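Long-range contacts in lipase (Acinetobacter baumannii, PDB 4OPM), which probably hydrolyses ester bonds of lipids such as triacylglycerols, as a putative lipase with an alpha/beta hydrolase fold: residues A[147-152]-A[246-251]; A[162-167]-A[209-214]. One frame throughout, in Å; residues are numbered along the deposited sequence. Where two conformers were deposited one is given.

Contact 1: residues A[147-152]-A[246-251]; sequences GIFRSA and KIINVE
N249 and S151 join two loops of the alpha/beta hydrolase fold, each running from the C-terminal end of one of two neighbouring parallel strands: loop 147-152 comes after strand 137-143, and loop 246-251 after strand 237-242. The polar link is made by the amide of N249. Its ND2 donates to the backbone O of S151 at 3.0 Å in a nearly straight bond (171°) that lies in the amide plane, although it reaches the carbonyl tilted 27° from that group's own plane. The second N-H of the same nitrogen goes to E251 OE1, also 3.0 Å from N249 ND2, and meets the anti side of the carboxylate. With OD1 accepting from the backbone N of N153, three bonds fix the rotation of the buried amide and tell its nitrogen from its oxygen. Asparagine suits this place because one short side chain both donates and accepts. CG of N249 stands between its own backbone N and carbonyl carbon (chi1 53°), a torsion that turns the amide across to the other loop. S151 also approaches E251 without bonding to it, OG lying 3.7 Å from E251 O; that hydroxyl is hydrogen-bonded instead to OE1 of E255.

Beside this polar link lies an apolar one: F149 CE2 meets I248 CG2 at 4.2 Å, the two side chains crossing at about a right angle. A broad ring and a beta-branched chain suit this buried, apolar side. The F149 ring also packs on V252 and L256 of helix 251-259 and meets F226 edge-to-face.

Further out, I248 touches H274, so its loop packs directly against the presumed active site. D245, the probable acid of a Ser-His-Asp triad, accepts through OD1 from the backbone N atoms of I247 and I248.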
loop_
_atom_site.group_PDB
_atom_site.type_symbol
_atom_site.label_atom_id
_atom_site.label_comp_id
_atom_site.label_asym_id
_atom_site.label_seq_id
_atom_site.Cartn_x
_atom_site.Cartn_y
_atom_site.Cartn_z
ATOM N N GLY A 147 10.997 -1.096 4.854
ATOM C CA GLY A 147 12.169 -1.937 4.702
ATOM C C GLY A 147 13.068 -1.730 5.898
ATOM O O GLY A 147 12.664 -1.089 6.870
ATOM N N ILE A 148 14.286 -2.252 5.836
ATOM C CA ILE A 148 15.236 -2.105 6.952
ATOM C C ILE A 148 16.465 -1.436 6.361
ATOM O O ILE A 148 17.203 -2.053 5.589
ATOM C CB ILE A 148 15.526 -3.440 7.704
ATOM C CG1 ILE A 148 14.209 -4.224 7.969
ATOM C CG2 ILE A 148 16.246 -3.121 9.002
ATOM C CD1 ILE A 148 14.356 -5.640 8.643
ATOM N N PHE A 149 16.646 -0.148 6.694
ATOM C CA PHE A 149 17.610 0.719 6.044
ATOM C C PHE A 149 18.735 1.237 6.923
ATOM O O PHE A 149 18.502 1.606 8.070
ATOM C CB PHE A 149 16.840 1.932 5.479
ATOM C CG PHE A 149 15.631 1.581 4.630
ATOM C CD1 PHE A 149 15.788 1.072 3.343
ATOM C CD2 PHE A 149 14.338 1.776 5.111
ATOM C CE1 PHE A 149 14.675 0.743 2.558
ATOM C CE2 PHE A 149 13.221 1.453 4.323
ATOM C CZ PHE A 149 13.397 0.934 3.051
ATOM N N ARG A 150 19.936 1.358 6.335
ATOM C CA ARG A 150 21.097 1.958 6.996
ATOM C C ARG A 150 20.915 3.467 7.103
ATOM O O ARG A 150 21.412 4.070 8.051
ATOM C CB ARG A 150 22.393 1.655 6.227
ATOM C CG ARG A 150 22.789 0.196 6.273
ATOM C CD ARG A 150 24.164 -0.052 5.684
ATOM N NE ARG A 150 24.221 -1.372 5.056
ATOM C CZ ARG A 150 24.411 -2.518 5.708
ATOM N NH1 ARG A 150 24.584 -2.524 7.025
ATOM N NH2 ARG A 150 24.426 -3.668 5.046
ATOM N N SER A 151 20.194 4.074 6.133
ATOM C CA SER A 151 19.997 5.528 6.066
ATOM C C SER A 151 18.759 5.986 6.867
ATOM O O SER A 151 18.424 7.177 6.840
ATOM C CB SER A 151 19.922 5.998 4.613
ATOM O OG SER A 151 18.765 5.512 3.958
ATOM N N ALA A 152 18.124 5.041 7.625
ATOM C CA ALA A 152 16.962 5.308 8.475
ATOM C C ALA A 152 17.268 6.450 9.436
ATOM O O ALA A 152 18.313 6.436 10.106
ATOM C CB ALA A 152 16.593 4.058 9.256
ATOM N N LYS A 246 7.603 12.056 7.005
ATOM C CA LYS A 246 8.005 12.029 8.428
ATOM C C LYS A 246 8.148 10.614 8.975
ATOM O O LYS A 246 8.730 10.424 10.050
ATOM C CB LYS A 246 6.933 12.747 9.275
ATOM C CG LYS A 246 6.908 14.263 9.097
ATOM C CD LYS A 246 5.719 14.841 9.848
ATOM C CE LYS A 246 5.699 16.341 9.761
ATOM N NZ LYS A 246 4.426 16.894 10.304
ATOM N N ILE A 247 7.556 9.634 8.282
ATOM C CA ILE A 247 7.517 8.240 8.725
ATOM C C ILE A 247 8.781 7.513 8.276
ATOM O O ILE A 247 9.425 6.850 9.086
ATOM C CB ILE A 247 6.213 7.529 8.229
ATOM C CG1 ILE A 247 4.927 8.367 8.544
ATOM C CG2 ILE A 247 6.104 6.094 8.780
ATOM C CD1 ILE A 247 4.722 8.785 10.020
ATOM N N ILE A 248 9.092 7.593 6.974
ATOM C CA ILE A 248 10.261 6.979 6.343
ATOM C C ILE A 248 10.964 8.108 5.599
ATOM O O ILE A 248 10.442 8.591 4.585
ATOM C CB ILE A 248 9.881 5.768 5.439
ATOM C CG1 ILE A 248 8.896 4.790 6.170
ATOM C CG2 ILE A 248 11.145 5.032 4.978
ATOM C CD1 ILE A 248 8.305 3.684 5.318
ATOM N N ASN A 249 12.120 8.561 6.124
ATOM C CA ASN A 249 12.852 9.710 5.581
ATOM C C ASN A 249 13.290 9.474 4.134
ATOM O O ASN A 249 13.718 8.373 3.776
ATOM C CB ASN A 249 14.048 10.092 6.457
ATOM C CG ASN A 249 14.980 8.950 6.749
ATOM O OD1 ASN A 249 14.601 7.954 7.385
ATOM N ND2 ASN A 249 16.221 9.083 6.314
ATOM N N VAL A 250 13.224 10.550 3.330
ATOM C CA VAL A 250 13.483 10.579 1.892
ATOM C C VAL A 250 14.861 9.959 1.495
ATOM O O VAL A 250 14.952 9.396 0.406
ATOM C CB VAL A 250 13.290 12.020 1.326
ATOM C CG1 VAL A 250 14.356 12.991 1.844
ATOM C CG2 VAL A 250 13.228 12.021 -0.203
ATOM N N GLU A 251 15.893 10.018 2.365
ATOM C CA GLU A 251 17.230 9.455 2.060
ATOM C C GLU A 251 17.173 7.965 1.720
ATOM O O GLU A 251 17.990 7.459 0.949
ATOM C CB GLU A 251 18.200 9.662 3.244
ATOM C CG GLU A 251 18.628 11.115 3.419
ATOM C CD GLU A 251 17.623 12.059 4.055
ATOM O OE1 GLU A 251 16.648 11.586 4.688
ATOM O OE2 GLU A 251 17.808 13.286 3.897
#

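Contact 2: residues A[162-167]-A[209-214]; sequences YLKQLL and KLVDQL
L163 and V211 mark the nearest backbone approach, 7.0 Å between their CA atoms, where a 3-10 segment that includes 162-166 lies against one face of helix 190-220. In the 3-10 segment Q165 N bonds back to Y162 O at 3.0 Å, whereas in the helix L214 N reaches L210 O, four residues back.

V211 points toward the 3-10 segment. Its CG1, anti to the backbone N (chi1 165°), touches CB of L163 and the aliphatic CG of K164, the latter at 4.1 Å. A short beta-branched valine lets the two backbones come close while this methyl still reaches both neighbours. One helical turn further on, CD1 of L214 meets CD1 of L163 at 4.2 Å, the two leucines crossing at about a right angle.

Both segments belong to the region between strands 137-143 and 237-242, where alpha/beta hydrolases commonly carry a cap over the active site. V211 also touches L53, in the loop after strand 46-50. A polyethylene glycol, probably from the crystallisation liquor, lies beside L163 and may mark a pocket.

At the more exposed border, K164 runs out extended and then bends at its last torsion (chi4 -77°), bringing NZ to 2.9 Å from D212 OD1. This salt bridge uses the syn side of the carboxylate, while Q208 OE1 accepts a second bond from the same ammonium group.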
loop_
_atom_site.group_PDB
_atom_site.type_symbol
_atom_site.label_atom_id
_atom_site.label_comp_id
_atom_site.label_asym_id
_atom_site.label_seq_id
_atom_site.Cartn_x
_atom_site.Cartn_y
_atom_site.Cartn_z
ATOM N N TYR A 162 7.476 3.167 18.493
ATOM C CA TYR A 162 6.865 4.475 18.257
ATOM C C TYR A 162 5.712 4.396 17.233
ATOM O O TYR A 162 4.880 5.306 17.201
ATOM C CB TYR A 162 7.905 5.506 17.838
ATOM C CG TYR A 162 8.650 6.079 19.017
ATOM C CD1 TYR A 162 9.807 5.472 19.497
ATOM C CD2 TYR A 162 8.190 7.220 19.670
ATOM C CE1 TYR A 162 10.497 5.994 20.589
ATOM C CE2 TYR A 162 8.870 7.749 20.766
ATOM C CZ TYR A 162 10.029 7.138 21.215
ATOM O OH TYR A 162 10.703 7.670 22.287
ATOM N N LEU A 163 5.617 3.283 16.452
ATOM C CA LEU A 163 4.485 3.053 15.546
ATOM C C LEU A 163 3.167 2.963 16.347
ATOM O O LEU A 163 2.103 3.235 15.797
ATOM C CB LEU A 163 4.672 1.782 14.689
ATOM C CG LEU A 163 5.756 1.815 13.599
ATOM C CD1 LEU A 163 5.905 0.455 12.952
ATOM C CD2 LEU A 163 5.466 2.884 12.529
ATOM N N LYS A 164 3.246 2.637 17.658
ATOM C CA LYS A 164 2.057 2.582 18.518
ATOM C C LYS A 164 1.397 3.966 18.670
ATOM O O LYS A 164 0.188 4.029 18.892
ATOM C CB LYS A 164 2.397 2.006 19.899
ATOM C CG LYS A 164 2.715 0.522 19.841
ATOM C CD LYS A 164 3.188 0.014 21.195
ATOM C CE LYS A 164 3.545 -1.447 21.152
ATOM N NZ LYS A 164 2.332 -2.307 21.169
ATOM N N GLN A 165 2.186 5.068 18.541
ATOM C CA GLN A 165 1.672 6.450 18.638
ATOM C C GLN A 165 0.804 6.816 17.432
ATOM O O GLN A 165 0.063 7.805 17.481
ATOM C CB GLN A 165 2.829 7.456 18.753
ATOM C CG GLN A 165 3.714 7.250 19.995
ATOM C CD GLN A 165 4.732 8.342 20.201
ATOM O OE1 GLN A 165 5.064 9.119 19.300
ATOM N NE2 GLN A 165 5.289 8.390 21.396
ATOM N N LEU A 166 0.915 6.035 16.346
ATOM C CA LEU A 166 0.187 6.263 15.098
ATOM C C LEU A 166 -1.119 5.449 15.020
ATOM O O LEU A 166 -1.868 5.586 14.042
ATOM C CB LEU A 166 1.099 5.937 13.898
ATOM C CG LEU A 166 2.408 6.745 13.791
ATOM C CD1 LEU A 166 3.197 6.328 12.576
ATOM C CD2 LEU A 166 2.149 8.249 13.783
ATOM N N LEU A 167 -1.386 4.616 16.043
ATOM C CA LEU A 167 -2.599 3.796 16.133
ATOM C C LEU A 167 -3.831 4.665 16.344
ATOM O O LEU A 167 -3.796 5.578 17.174
ATOM C CB LEU A 167 -2.471 2.815 17.305
ATOM C CG LEU A 167 -2.005 1.400 17.010
ATOM C CD1 LEU A 167 -0.706 1.357 16.213
ATOM C CD2 LEU A 167 -1.855 0.629 18.288
ATOM N N LYS A 209 -2.006 -5.961 16.584
ATOM C CA LYS A 209 -1.355 -7.259 16.344
ATOM C C LYS A 209 -0.325 -7.126 15.209
ATOM O O LYS A 209 0.788 -7.637 15.339
ATOM C CB LYS A 209 -2.388 -8.358 16.022
ATOM C CG LYS A 209 -3.189 -8.790 17.237
ATOM C CD LYS A 209 -4.276 -9.790 16.875
ATOM C CE LYS A 209 -4.894 -10.381 18.118
ATOM N NZ LYS A 209 -5.977 -11.339 17.784
ATOM N N LEU A 210 -0.698 -6.417 14.125
ATOM C CA LEU A 210 0.172 -6.153 12.975
ATOM C C LEU A 210 1.437 -5.415 13.437
ATOM O O LEU A 210 2.551 -5.824 13.106
ATOM C CB LEU A 210 -0.585 -5.325 11.913
ATOM C CG LEU A 210 -1.467 -6.110 10.956
ATOM C CD1 LEU A 210 -2.683 -5.290 10.529
ATOM C CD2 LEU A 210 -0.685 -6.534 9.728
ATOM N N VAL A 211 1.254 -4.345 14.238
ATOM C CA VAL A 211 2.348 -3.522 14.776
ATOM C C VAL A 211 3.263 -4.378 15.672
ATOM O O VAL A 211 4.478 -4.317 15.518
ATOM C CB VAL A 211 1.806 -2.273 15.515
ATOM C CG1 VAL A 211 2.880 -1.607 16.377
ATOM C CG2 VAL A 211 1.239 -1.279 14.502
ATOM N N ASP A 212 2.690 -5.198 16.569
ATOM C CA ASP A 212 3.520 -6.042 17.444
ATOM C C ASP A 212 4.399 -6.995 16.628
ATOM O O ASP A 212 5.567 -7.199 16.985
ATOM C CB ASP A 212 2.641 -6.818 18.427
ATOM C CG ASP A 212 2.072 -5.939 19.527
ATOM O OD1 ASP A 212 2.715 -4.911 19.860
ATOM O OD2 ASP A 212 1.048 -6.330 20.128
ATOM N N GLN A 213 3.844 -7.546 15.525
ATOM C CA GLN A 213 4.539 -8.456 14.610
ATOM C C GLN A 213 5.667 -7.714 13.887
ATOM O O GLN A 213 6.743 -8.273 13.667
ATOM C CB GLN A 213 3.549 -9.060 13.589
ATOM C CG GLN A 213 2.520 -10.025 14.181
ATOM C CD GLN A 213 3.119 -11.335 14.608
ATOM O OE1 GLN A 213 3.468 -12.184 13.784
ATOM N NE2 GLN A 213 3.233 -11.531 15.910
ATOM N N LEU A 214 5.408 -6.433 13.512
ATOM C CA LEU A 214 6.396 -5.593 12.831
ATOM C C LEU A 214 7.577 -5.297 13.756
ATOM O O LEU A 214 8.730 -5.370 13.331
ATOM C CB LEU A 214 5.758 -4.267 12.396
ATOM C CG LEU A 214 5.197 -4.209 11.021
ATOM C CD1 LEU A 214 4.562 -2.841 10.791
ATOM C CD2 LEU A 214 6.302 -4.440 9.971
#

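Contact 1 is partly buried and contact 2 lies at the surface, their centres about 17 Å apart. Neither shares a helix or strand with the other: contact 1 joins two loops at the ends of sheet strands, contact 2 a 3-10 segment and a long helix inserted between those strands, so that along the chain it is nested within the loop that contact 1 closes. Contact 1 rests mainly on the hydrogen bonds of a buried amide with some apolar packing beside it; contact 2 is mainly aliphatic, with a salt bridge at its partly exposed border. The two meet where I247 CD1 packs on L166 CD1 at 3.9 Å, and Y156 touches both of these residues.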